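Local structure of hypothetical protein Atu2299 (Agrobacterium tumefaciens, 2HLY) at residues Tyr13-Tyr17 and Ile99-Ala105. The protein is of unknown function but belongs to a family related to papain-like cysteine peptidases, and may share their type of chemistry. Residues are numbered along the deposited sequence; the frame is centred on the assembly and turned at random.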
ATOM      1  N   TYR A  13      -5.246  -5.086   8.545  1.00  8.91           N
ATOM      2  CA  TYR A  13      -4.621  -4.119   7.647  1.00  8.35           C
ATOM      3  C   TYR A  13      -3.185  -3.861   8.098  1.00  8.02           C
ATOM      4  O   TYR A  13      -2.258  -3.850   7.285  1.00  7.47           O
ATOM      5  CB  TYR A  13      -5.424  -2.825   7.655  1.00  8.09           C
ATOM      6  CG  TYR A  13      -4.734  -1.645   6.981  1.00  7.72           C
ATOM      7  CD1 TYR A  13      -5.045  -1.275   5.665  1.00  8.49           C
ATOM      8  CD2 TYR A  13      -3.807  -0.873   7.678  1.00  8.04           C
ATOM      9  CE1 TYR A  13      -4.428  -0.175   5.055  1.00  8.42           C
ATOM     10  CE2 TYR A  13      -3.183   0.218   7.079  1.00  8.24           C
ATOM     11  CZ  TYR A  13      -3.514   0.575   5.782  1.00  6.97           C
ATOM     12  OH  TYR A  13      -2.904   1.691   5.247  1.00  8.47           O
ATOM     13  N   PHE A  14      -2.987  -3.629   9.398  1.00  7.59           N
ATOM     14  CA  PHE A  14      -1.637  -3.412   9.891  1.00  8.22           C
ATOM     15  C   PHE A  14      -0.746  -4.646   9.731  1.00  8.70           C
ATOM     16  O   PHE A  14       0.432  -4.511   9.435  1.00  8.73           O
ATOM     17  CB  PHE A  14      -1.657  -2.905  11.335  1.00  8.67           C
ATOM     18  CG  PHE A  14      -2.116  -1.476  11.476  1.00  8.51           C
ATOM     19  CD1 PHE A  14      -1.650  -0.479  10.616  1.00  9.23           C
ATOM     20  CD2 PHE A  14      -3.016  -1.122  12.492  1.00 10.94           C
ATOM     21  CE1 PHE A  14      -2.065   0.855  10.772  1.00 10.77           C
ATOM     22  CE2 PHE A  14      -3.434   0.204  12.642  1.00 11.40           C
ATOM     23  CZ  PHE A  14      -2.961   1.185  11.781  1.00 10.77           C
ATOM     24  N   ARG A  15      -1.299  -5.845   9.934  1.00  8.57           N
ATOM     25  CA  ARG A  15      -0.527  -7.085   9.674  1.00  9.24           C
ATOM     26  C   ARG A  15      -0.016  -7.094   8.234  1.00  8.98           C
ATOM     27  O   ARG A  15       1.152  -7.442   7.969  1.00 10.36           O
ATOM     28  CB  ARG A  15      -1.397  -8.316   9.913  1.00  9.54           C
ATOM     29  CG  ARG A  15      -1.643  -8.572  11.401  1.00 11.08           C
ATOM     30  CD  ARG A  15      -2.417  -9.881  11.607  1.00 12.89           C
ATOM     31  NE  ARG A  15      -2.458 -10.214  13.029  1.00 12.83           N
ATOM     32  CZ  ARG A  15      -2.409 -11.452  13.522  1.00 13.29           C
ATOM     33  NH1 ARG A  15      -2.337 -12.507  12.713  1.00 13.59           N
ATOM     34  NH2 ARG A  15      -2.437 -11.629  14.834  1.00 15.12           N
ATOM     35  N   ILE A  16      -0.879  -6.701   7.302  1.00  8.76           N
ATOM     36  CA  ILE A  16      -0.518  -6.714   5.874  1.00  9.10           C
ATOM     37  C   ILE A  16       0.591  -5.699   5.598  1.00  8.97           C
ATOM     38  O   ILE A  16       1.609  -6.016   4.973  1.00  8.81           O
ATOM     39  CB  ILE A  16      -1.750  -6.470   4.963  1.00  8.57           C
ATOM     40  CG1 ILE A  16      -2.718  -7.655   5.085  1.00  9.60           C
ATOM     41  CG2 ILE A  16      -1.317  -6.266   3.503  1.00  9.71           C
ATOM     42  CD1 ILE A  16      -4.108  -7.418   4.459  1.00  9.87           C
ATOM     43  N   TYR A  17       0.408  -4.483   6.100  1.00  8.76           N
ATOM     44  CA  TYR A  17       1.449  -3.474   5.981  1.00  8.97           C
ATOM     45  C   TYR A  17       2.764  -4.013   6.554  1.00  9.09           C
ATOM     46  O   TYR A  17       3.811  -3.920   5.907  1.00  9.77           O
ATOM     47  CB  TYR A  17       1.064  -2.137   6.655  1.00  9.75           C
ATOM     48  CG  TYR A  17       2.289  -1.269   6.886  1.00 10.09           C
ATOM     49  CD1 TYR A  17       2.808  -0.471   5.854  1.00  8.98           C
ATOM     50  CD2 TYR A  17       2.972  -1.301   8.105  1.00 11.73           C
ATOM     51  CE1 TYR A  17       3.961   0.285   6.047  1.00 11.59           C
ATOM     52  CE2 TYR A  17       4.126  -0.534   8.312  1.00 12.67           C
ATOM     53  CZ  TYR A  17       4.614   0.243   7.281  1.00 11.24           C
ATOM     54  OH  TYR A  17       5.771   0.997   7.459  1.00 14.53           O
ATOM     55  N   ILE A  99      -8.043   1.096  -0.658  1.00  8.46           N
ATOM     56  CA  ILE A  99      -7.115   0.736   0.389  1.00  9.69           C
ATOM     57  C   ILE A  99      -5.706   1.123  -0.044  1.00  9.14           C
ATOM     58  O   ILE A  99      -5.267   0.774  -1.143  1.00  9.62           O
ATOM     59  CB  ILE A  99      -7.180  -0.774   0.715  1.00 10.18           C
ATOM     60  CG1 ILE A  99      -8.640  -1.175   0.990  1.00 10.59           C
ATOM     61  CG2 ILE A  99      -6.330  -1.062   1.949  1.00 10.42           C
ATOM     62  CD1 ILE A  99      -8.889  -2.647   1.188  1.00 13.14           C
ATOM     63  N   ASP A 100      -5.013   1.861   0.819  1.00  8.61           N
ATOM     64  CA  ASP A 100      -3.625   2.204   0.529  1.00  8.99           C
ATOM     65  C   ASP A 100      -2.780   1.590   1.631  1.00  8.55           C
ATOM     66  O   ASP A 100      -2.650   2.157   2.722  1.00  8.72           O
ATOM     67  CB  ASP A 100      -3.436   3.726   0.443  1.00  9.86           C
ATOM     68  CG  ASP A 100      -2.100   4.106  -0.143  1.00 10.96           C
ATOM     69  OD1 ASP A 100      -1.138   3.311   0.004  1.00  9.54           O
ATOM     70  OD2 ASP A 100      -2.018   5.191  -0.774  1.00 10.55           O
ATOM     71  N   PHE A 101      -2.218   0.419   1.354  1.00  8.82           N
ATOM     72  CA  PHE A 101      -1.420  -0.272   2.374  1.00  8.26           C
ATOM     73  C   PHE A 101      -0.109   0.440   2.702  1.00  8.21           C
ATOM     74  O   PHE A 101       0.537   0.074   3.680  1.00  8.82           O
ATOM     75  CB  PHE A 101      -1.125  -1.716   1.954  1.00  9.18           C
ATOM     76  CG  PHE A 101      -2.331  -2.588   1.953  1.00  9.60           C
ATOM     77  CD1 PHE A 101      -2.863  -3.033   3.152  1.00  9.06           C
ATOM     78  CD2 PHE A 101      -2.914  -3.000   0.754  1.00 10.26           C
ATOM     79  CE1 PHE A 101      -4.001  -3.859   3.156  1.00 10.13           C
ATOM     80  CE2 PHE A 101      -4.046  -3.830   0.759  1.00  9.97           C
ATOM     81  CZ  PHE A 101      -4.570  -4.272   1.961  1.00  9.56           C
ATOM     82  N   MET A 102       0.287   1.426   1.885  1.00  7.59           N
ATOM     83  CA  MET A 102       1.506   2.177   2.149  1.00  8.91           C
ATOM     84  C   MET A 102       1.290   3.259   3.205  1.00  8.08           C
ATOM     85  O   MET A 102       2.254   3.845   3.681  1.00  8.48           O
ATOM     86  CB  MET A 102       2.038   2.835   0.861  1.00  9.47           C
ATOM     87  CG  MET A 102       3.443   3.392   1.014  1.00 10.87           C
ATOM     88  SD  MET A 102       3.989   3.999  -0.580  1.00 11.99           S
ATOM     89  CE  MET A 102       5.391   5.032  -0.081  1.00 14.64           C
ATOM     90  N   ALA A 103       0.029   3.550   3.547  1.00  8.03           N
ATOM     91  CA  ALA A 103      -0.247   4.739   4.352  1.00  7.99           C
ATOM     92  C   ALA A 103       0.589   4.851   5.642  1.00  8.85           C
ATOM     93  O   ALA A 103       1.023   5.964   5.996  1.00  9.47           O
ATOM     94  CB  ALA A 103      -1.760   4.890   4.640  1.00  8.05           C
ATOM     95  N   PRO A 104       0.807   3.728   6.370  1.00  9.55           N
ATOM     96  CA  PRO A 104       1.649   3.855   7.589  1.00 11.16           C
ATOM     97  C   PRO A 104       3.079   4.362   7.325  1.00 12.71           C
ATOM     98  O   PRO A 104       3.747   4.823   8.266  1.00 14.67           O
ATOM     99  CB  PRO A 104       1.646   2.427   8.175  1.00 11.13           C
ATOM    100  CG  PRO A 104       0.349   1.816   7.641  1.00 10.80           C
ATOM    101  CD  PRO A 104       0.272   2.358   6.224  1.00  9.75           C
ATOM    102  N   ALA A 105       3.535   4.280   6.078  1.00 12.54           N
ATOM    103  CA  ALA A 105       4.868   4.726   5.696  1.00 13.20           C
ATOM    104  C   ALA A 105       4.898   6.181   5.236  1.00 13.77           C
ATOM    105  O   ALA A 105       5.961   6.687   4.856  1.00 15.01           O
ATOM    106  CB  ALA A 105       5.431   3.816   4.607  1.00 13.75           C
TER
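A type I beta turn from Asp-100 to Ala-103, leading on from strand 97-100, meets one side of helix 10-24 through Tyr-13, Ile-16 and Tyr-17. With CG anti to the backbone N (chi1 168°), the Tyr-13 ring points at the turn and its OH donates a 2.6 Å hydrogen bond to Asp-100 O. The same oxygen accepts from Ala-103 N, closing the turn, and the two donors arrive from opposite faces of the carbonyl plane. A tyrosine suits this place because its ring packs while its hydroxyl bonds; OH also pairs with the backbone N of Phe-120, on the neighbouring strand 120-123. An Asx turn stiffens the turn itself, Asp-100 OD1 accepting from Met-102 N at 3.0 Å, whereas OD2 is turned to His-89 NE2, a pairing consistent with the His-Asp pair of papain-like enzymes.

Phe-101 lies flat between two branched isoleucines. Ile-99 CG2 sits over the centre of one face, and Ile-16 CG2 lies over the other, 3.6 Å from Phe-101 CD1 and nearer the rim. The Tyr-13 ring is nearly parallel to that of Phe-101 but slid aside (planes at 23°), so Tyr-13 CD1 meets Phe-101 CE1 with little overlap. Further along, the rigid ring of Pro-104 is laid on the Tyr-17 ring, Pro-104 CB standing 3.6 Å from its centroid and almost on the normal, a CH-pi contact. Phe-101 O lies at the edge of that same ring, 3.2 Å from Tyr-17 CD1, where the aromatic hydrogens are weakly positive.

The joint is thus largely apolar and buried, and the shared Asp-100 carbonyl is its polar anchor: the Tyr-13 OH bond ties the helix to the turn, while the Ala-103 N bond closes the turn itself.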